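Haloacid dehalogenase/epoxide hydrolase family (Corynebacterium glutamicum ATCC 13032, PDB 2PR7) is uncharacterised but probably a hydrolase of the haloacid dehalogenase-like superfamily, with a metal ion bound in its presumed active site. Local coordinates at residues D93-D98 against G129-E134; L102-A107 against G114-Q119. One frame throughout, in Å; residues are numbered along the deposited sequence.

Interaction 1. Residues D93-D98 against G129-E134; sequences DCVLVD and GLFGLE
One face of the Rossmann-like parallel sheet of the haloacid dehalogenase fold is covered here, where Val95 meets Leu130 and Phe131. Val95 sits on strand 94-98, which has strands 4-7 and 113-116 as its neighbours. Leu130 and Phe131 are the last two residues of helix 120-131. Each methyl of Val95 has a nearest partner of its own. CG1 is anti to the backbone N (chi1 -175°) and lies 4.0 Å from Leu130 CD1. CG2 then stands beside the backbone N and comes within 3.4 Å of Phe131 CZ, a tight apolar approach. Phe131 CE2 is 3.7 Å from the same CG2, so the methyl reaches the far end of the ring, obliquely to its plane. Leu130 CD1 is also 4.0 Å from CG2 and thus touches both branches of the valine. The Phe131 side chain comes from the direction opposite to that of Val95. Its ring is also packed on Leu5 and Val35, while Leu130 continues onto Val113 and Val115. Just beyond the ring-bearing residue the helix stops: Gly132 leaves the helical conformation with positive phi. The cross-segment contact consists of apolar side chains, with no polar bond between the segments. The two sides together bury 141 Å², consistent with the helix end resting on the sheet through burial of carbon surface.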
loop_
_atom_site.group_PDB
_atom_site.type_symbol
_atom_site.label_atom_id
_atom_site.label_comp_id
_atom_site.label_asym_id
_atom_site.label_seq_id
_atom_site.Cartn_x
_atom_site.Cartn_y
_atom_site.Cartn_z
ATOM N N ASP A 93 -8.891 -0.473 10.017
ATOM C CA ASP A 93 -9.642 -0.408 8.774
ATOM C C ASP A 93 -8.752 -0.505 7.540
ATOM O O ASP A 93 -9.192 -0.342 6.404
ATOM C CB ASP A 93 -10.506 0.875 8.731
ATOM C CG ASP A 93 -11.636 0.822 9.717
ATOM O OD1 ASP A 93 -12.027 -0.311 10.103
ATOM O OD2 ASP A 93 -12.112 1.896 10.136
ATOM N N CYS A 94 -7.478 -0.763 7.759
ATOM C CA CYS A 94 -6.510 -0.786 6.653
ATOM C C CYS A 94 -5.961 -2.164 6.417
ATOM O O CYS A 94 -5.737 -2.938 7.386
ATOM C CB CYS A 94 -5.356 0.164 6.905
ATOM S SG CYS A 94 -5.790 1.912 7.118
ATOM N N VAL A 95 -5.657 -2.393 5.139
ATOM C CA VAL A 95 -4.933 -3.535 4.617
ATOM C C VAL A 95 -3.503 -3.103 4.257
ATOM O O VAL A 95 -3.334 -2.123 3.513
ATOM C CB VAL A 95 -5.572 -4.087 3.329
ATOM C CG1 VAL A 95 -4.814 -5.363 2.916
ATOM C CG2 VAL A 95 -7.087 -4.432 3.539
ATOM N N LEU A 96 -2.492 -3.863 4.649
ATOM C CA LEU A 96 -1.132 -3.629 4.202
ATOM C C LEU A 96 -0.766 -4.709 3.183
ATOM O O LEU A 96 -0.906 -5.909 3.506
ATOM C CB LEU A 96 -0.130 -3.720 5.354
ATOM C CG LEU A 96 1.346 -3.680 4.880
ATOM C CD1 LEU A 96 1.697 -2.188 4.511
ATOM C CD2 LEU A 96 2.352 -4.247 5.886
ATOM N N VAL A 97 -0.250 -4.312 2.034
ATOM C CA VAL A 97 0.289 -5.237 1.105
ATOM C C VAL A 97 1.808 -5.007 1.034
ATOM O O VAL A 97 2.261 -3.932 0.679
ATOM C CB VAL A 97 -0.370 -5.060 -0.294
ATOM C CG1 VAL A 97 0.305 -5.997 -1.386
ATOM C CG2 VAL A 97 -1.914 -5.189 -0.250
ATOM N N ASP A 98 2.594 -6.037 1.295
ATOM C CA ASP A 98 4.038 -5.855 1.393
ATOM C C ASP A 98 4.715 -7.182 1.076
ATOM O O ASP A 98 4.208 -8.270 1.431
ATOM C CB ASP A 98 4.379 -5.403 2.823
ATOM C CG ASP A 98 5.755 -4.721 2.968
ATOM O OD1 ASP A 98 6.792 -5.365 2.731
ATOM O OD2 ASP A 98 5.787 -3.570 3.425
ATOM N N GLY A 129 -10.943 -9.402 -2.865
ATOM C CA GLY A 129 -11.919 -9.954 -1.920
ATOM C C GLY A 129 -12.151 -9.036 -0.722
ATOM O O GLY A 129 -13.289 -8.833 -0.311
ATOM N N LEU A 130 -11.080 -8.484 -0.185
ATOM C CA LEU A 130 -11.124 -7.610 0.977
ATOM C C LEU A 130 -11.894 -6.325 0.707
ATOM O O LEU A 130 -12.620 -5.844 1.562
ATOM C CB LEU A 130 -9.719 -7.308 1.427
ATOM C CG LEU A 130 -9.050 -8.406 2.247
ATOM C CD1 LEU A 130 -7.502 -8.186 2.267
ATOM C CD2 LEU A 130 -9.633 -8.571 3.655
ATOM N N PHE A 131 -11.755 -5.796 -0.501
ATOM C CA PHE A 131 -12.387 -4.523 -0.871
ATOM C C PHE A 131 -13.676 -4.678 -1.640
ATOM O O PHE A 131 -14.377 -3.690 -1.853
ATOM C CB PHE A 131 -11.363 -3.626 -1.605
ATOM C CG PHE A 131 -10.266 -3.173 -0.702
ATOM C CD1 PHE A 131 -10.542 -2.254 0.299
ATOM C CD2 PHE A 131 -8.992 -3.677 -0.789
ATOM C CE1 PHE A 131 -9.551 -1.851 1.177
ATOM C CE2 PHE A 131 -7.997 -3.266 0.102
ATOM C CZ PHE A 131 -8.290 -2.347 1.070
ATOM N N GLY A 132 -14.033 -5.910 -2.028
ATOM C CA GLY A 132 -15.278 -6.167 -2.768
ATOM C C GLY A 132 -15.310 -5.593 -4.146
ATOM O O GLY A 132 -16.371 -5.211 -4.612
ATOM N N LEU A 133 -14.164 -5.595 -4.799
ATOM C CA LEU A 133 -14.038 -5.071 -6.144
ATOM C C LEU A 133 -14.629 -6.073 -7.129
ATOM O O LEU A 133 -14.631 -7.286 -6.882
ATOM C CB LEU A 133 -12.583 -4.755 -6.463
ATOM C CG LEU A 133 -11.817 -3.891 -5.478
ATOM C CD1 LEU A 133 -10.416 -3.678 -6.021
ATOM C CD2 LEU A 133 -12.524 -2.545 -5.179
ATOM N N GLU A 134 -15.141 -5.552 -8.231
ATOM C CA GLU A 134 -15.812 -6.376 -9.220
ATOM C C GLU A 134 -14.902 -6.563 -10.434
ATOM O O GLU A 134 -14.235 -5.634 -10.872
ATOM C CB GLU A 134 -17.156 -5.754 -9.602
ATOM C CG GLU A 134 -18.300 -6.069 -8.623
#

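Interaction 2. Residues L102-A107 against G114-Q119; sequences LNVRGA and GVYYQQ
Val104 makes the apolar contact with Gly114, Val115 and Tyr116, pointing from its helix at the strand with both methyl groups. CG1, anti to the backbone N at chi1 176°, rests on the backbone of Gly114, 3.8 Å from its CA. Gly114 has no side chain, so helix and strand come close: the CA atoms of Val104 and Gly114 are 5.2 Å apart. CG2 lies further along the strand, 3.9 Å from Tyr116 CA. It is also 4.4 Å from Tyr116 CB and sits at the edge of the tyrosine ring, near the ring plane. The Val115 side chain points away from the helix, to the other face of the sheet, where it packs on Ala123 and Leu130.

The two segments belong to a beta-alpha-beta crossover made of strand 94-98, helix 101-110 and strand 113-116. Helix and strand run nearly antiparallel, at 167°, with their axes 7.6 Å apart at closest approach. Helix 101-110 is the return leg, and strand 113-116 follows it, parallel to strand 94-98.

Among the polar backbone atoms, Val115 O lies 3.7 Å from Val104 CG2, a van der Waals contact.

Hydrogen bonds lie within the helix or lead elsewhere. Ala107 N donates to Asn103 O at 2.9 Å. The side chain of Asn103 turns to Asp98, giving its ND2 to OD2, and Tyr117 OH is hydrogen-bonded to Trp23 NE1.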
loop_
_atom_site.group_PDB
_atom_site.type_symbol
_atom_site.label_atom_id
_atom_site.label_comp_id
_atom_site.label_asym_id
_atom_site.label_seq_id
_atom_site.Cartn_x
_atom_site.Cartn_y
_atom_site.Cartn_z
ATOM N N LEU A 102 8.005 -9.956 7.607
ATOM C CA LEU A 102 8.158 -9.224 8.825
ATOM C C LEU A 102 7.294 -7.948 8.870
ATOM O O LEU A 102 6.728 -7.619 9.952
ATOM C CB LEU A 102 9.648 -8.900 9.026
ATOM C CG LEU A 102 10.470 -10.165 9.382
ATOM C CD1 LEU A 102 11.921 -9.797 9.646
ATOM C CD2 LEU A 102 9.870 -10.883 10.597
ATOM N N ASN A 103 7.188 -7.258 7.736
ATOM C CA ASN A 103 6.325 -6.072 7.684
ATOM C C ASN A 103 4.848 -6.469 7.780
ATOM O O ASN A 103 4.084 -5.857 8.526
ATOM C CB ASN A 103 6.568 -5.270 6.453
ATOM C CG ASN A 103 7.880 -4.536 6.489
ATOM O OD1 ASN A 103 8.535 -4.440 7.508
ATOM N ND2 ASN A 103 8.268 -4.022 5.352
ATOM N N VAL A 104 4.488 -7.539 7.107
ATOM C CA VAL A 104 3.084 -8.022 7.128
ATOM C C VAL A 104 2.743 -8.480 8.535
ATOM O O VAL A 104 1.671 -8.153 9.051
ATOM C CB VAL A 104 2.829 -9.129 6.118
ATOM C CG1 VAL A 104 1.409 -9.658 6.228
ATOM C CG2 VAL A 104 3.072 -8.627 4.731
ATOM N N ARG A 105 3.617 -9.229 9.182
ATOM C CA ARG A 105 3.343 -9.695 10.555
ATOM C C ARG A 105 3.242 -8.527 11.535
ATOM O O ARG A 105 2.341 -8.478 12.366
ATOM C CB ARG A 105 4.448 -10.632 11.046
ATOM C CG ARG A 105 4.257 -11.208 12.480
ATOM C CD ARG A 105 2.874 -11.901 12.745
ATOM N NE ARG A 105 2.504 -12.920 11.773
ATOM C CZ ARG A 105 1.263 -13.386 11.614
ATOM N NH1 ARG A 105 0.278 -12.960 12.407
ATOM N NH2 ARG A 105 0.996 -14.311 10.688
ATOM N N GLY A 106 4.138 -7.560 11.403
ATOM C CA GLY A 106 4.064 -6.330 12.145
ATOM C C GLY A 106 2.740 -5.619 11.990
ATOM O O GLY A 106 2.245 -5.016 12.942
ATOM N N ALA A 107 2.221 -5.605 10.767
ATOM C CA ALA A 107 0.972 -4.927 10.514
ATOM C C ALA A 107 -0.157 -5.638 11.219
ATOM O O ALA A 107 -1.006 -5.018 11.855
ATOM C CB ALA A 107 0.694 -4.797 9.009
ATOM N N GLY A 114 -3.305 -8.030 6.924
ATOM C CA GLY A 114 -2.055 -8.196 6.200
ATOM C C GLY A 114 -2.211 -9.028 4.941
ATOM O O GLY A 114 -2.885 -10.070 4.967
ATOM N N VAL A 115 -1.534 -8.624 3.870
ATOM C CA VAL A 115 -1.451 -9.428 2.658
ATOM C C VAL A 115 -0.007 -9.513 2.252
ATOM O O VAL A 115 0.640 -8.475 1.961
ATOM C CB VAL A 115 -2.251 -8.806 1.527
ATOM C CG1 VAL A 115 -2.022 -9.594 0.173
ATOM C CG2 VAL A 115 -3.750 -8.748 1.895
ATOM N N TYR A 116 0.533 -10.745 2.244
ATOM C CA TYR A 116 1.904 -10.990 1.805
ATOM C C TYR A 116 1.987 -11.048 0.287
ATOM O O TYR A 116 1.323 -11.839 -0.347
ATOM C CB TYR A 116 2.396 -12.285 2.406
ATOM C CG TYR A 116 3.784 -12.704 2.029
ATOM C CD1 TYR A 116 4.853 -11.841 2.172
ATOM C CD2 TYR A 116 4.038 -13.969 1.527
ATOM C CE1 TYR A 116 6.124 -12.224 1.859
ATOM C CE2 TYR A 116 5.337 -14.368 1.223
ATOM C CZ TYR A 116 6.385 -13.493 1.409
ATOM O OH TYR A 116 7.704 -13.856 1.117
ATOM N N TYR A 117 2.824 -10.192 -0.300
ATOM C CA TYR A 117 2.979 -10.079 -1.746
ATOM C C TYR A 117 4.186 -10.844 -2.187
ATOM O O TYR A 117 5.346 -10.435 -1.954
ATOM C CB TYR A 117 3.169 -8.630 -2.144
ATOM C CG TYR A 117 3.109 -8.373 -3.629
ATOM C CD1 TYR A 117 1.888 -8.138 -4.251
ATOM C CD2 TYR A 117 4.222 -8.320 -4.391
ATOM C CE1 TYR A 117 1.820 -7.878 -5.570
ATOM C CE2 TYR A 117 4.144 -8.061 -5.716
ATOM C CZ TYR A 117 2.923 -7.843 -6.288
ATOM O OH TYR A 117 2.805 -7.557 -7.638
ATOM N N GLN A 118 3.943 -12.013 -2.727
ATOM C CA GLN A 118 5.018 -12.760 -3.377
ATOM C C GLN A 118 4.786 -12.826 -4.889
ATOM O O GLN A 118 5.729 -12.797 -5.662
ATOM C CB GLN A 118 5.130 -14.140 -2.720
ATOM C CG GLN A 118 6.240 -15.020 -3.249
ATOM C CD GLN A 118 6.458 -16.257 -2.341
ATOM O OE1 GLN A 118 5.566 -17.081 -2.238
ATOM N NE2 GLN A 118 7.673 -16.411 -1.747
ATOM N N GLN A 119 3.543 -12.950 -5.318
ATOM C CA GLN A 119 3.235 -12.906 -6.760
ATOM C C GLN A 119 1.916 -12.224 -6.910
ATOM O O GLN A 119 1.024 -12.420 -6.073
ATOM C CB GLN A 119 3.220 -14.279 -7.414
ATOM C CG GLN A 119 2.248 -15.293 -6.866
ATOM C CD GLN A 119 1.631 -16.188 -7.977
ATOM O OE1 GLN A 119 0.495 -16.671 -7.856
ATOM N NE2 GLN A 119 2.390 -16.415 -9.051
#

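Overall arrangement
Interactions 1 and 2 lie on opposite faces of one sheet, with their centres about 13 Å apart. Strands 94-98 and 113-116 are neighbours there, joined by probable hydrogen bonds from Val115 N to Leu96 O (2.8 Å) and from Tyr117 N to Asp98 O (2.9 Å). Val104 CG2 also packs against Asp98 O at 3.5 Å. Strand 94-98 leads at its C-terminal end to the calcium site of Asp8, Ala10 and Asp99. Interaction 2 lies nearer that end, with the side chain of Tyr116 about 9 Å from the calcium ion. Val95 of interaction 1 lies further back along the strand.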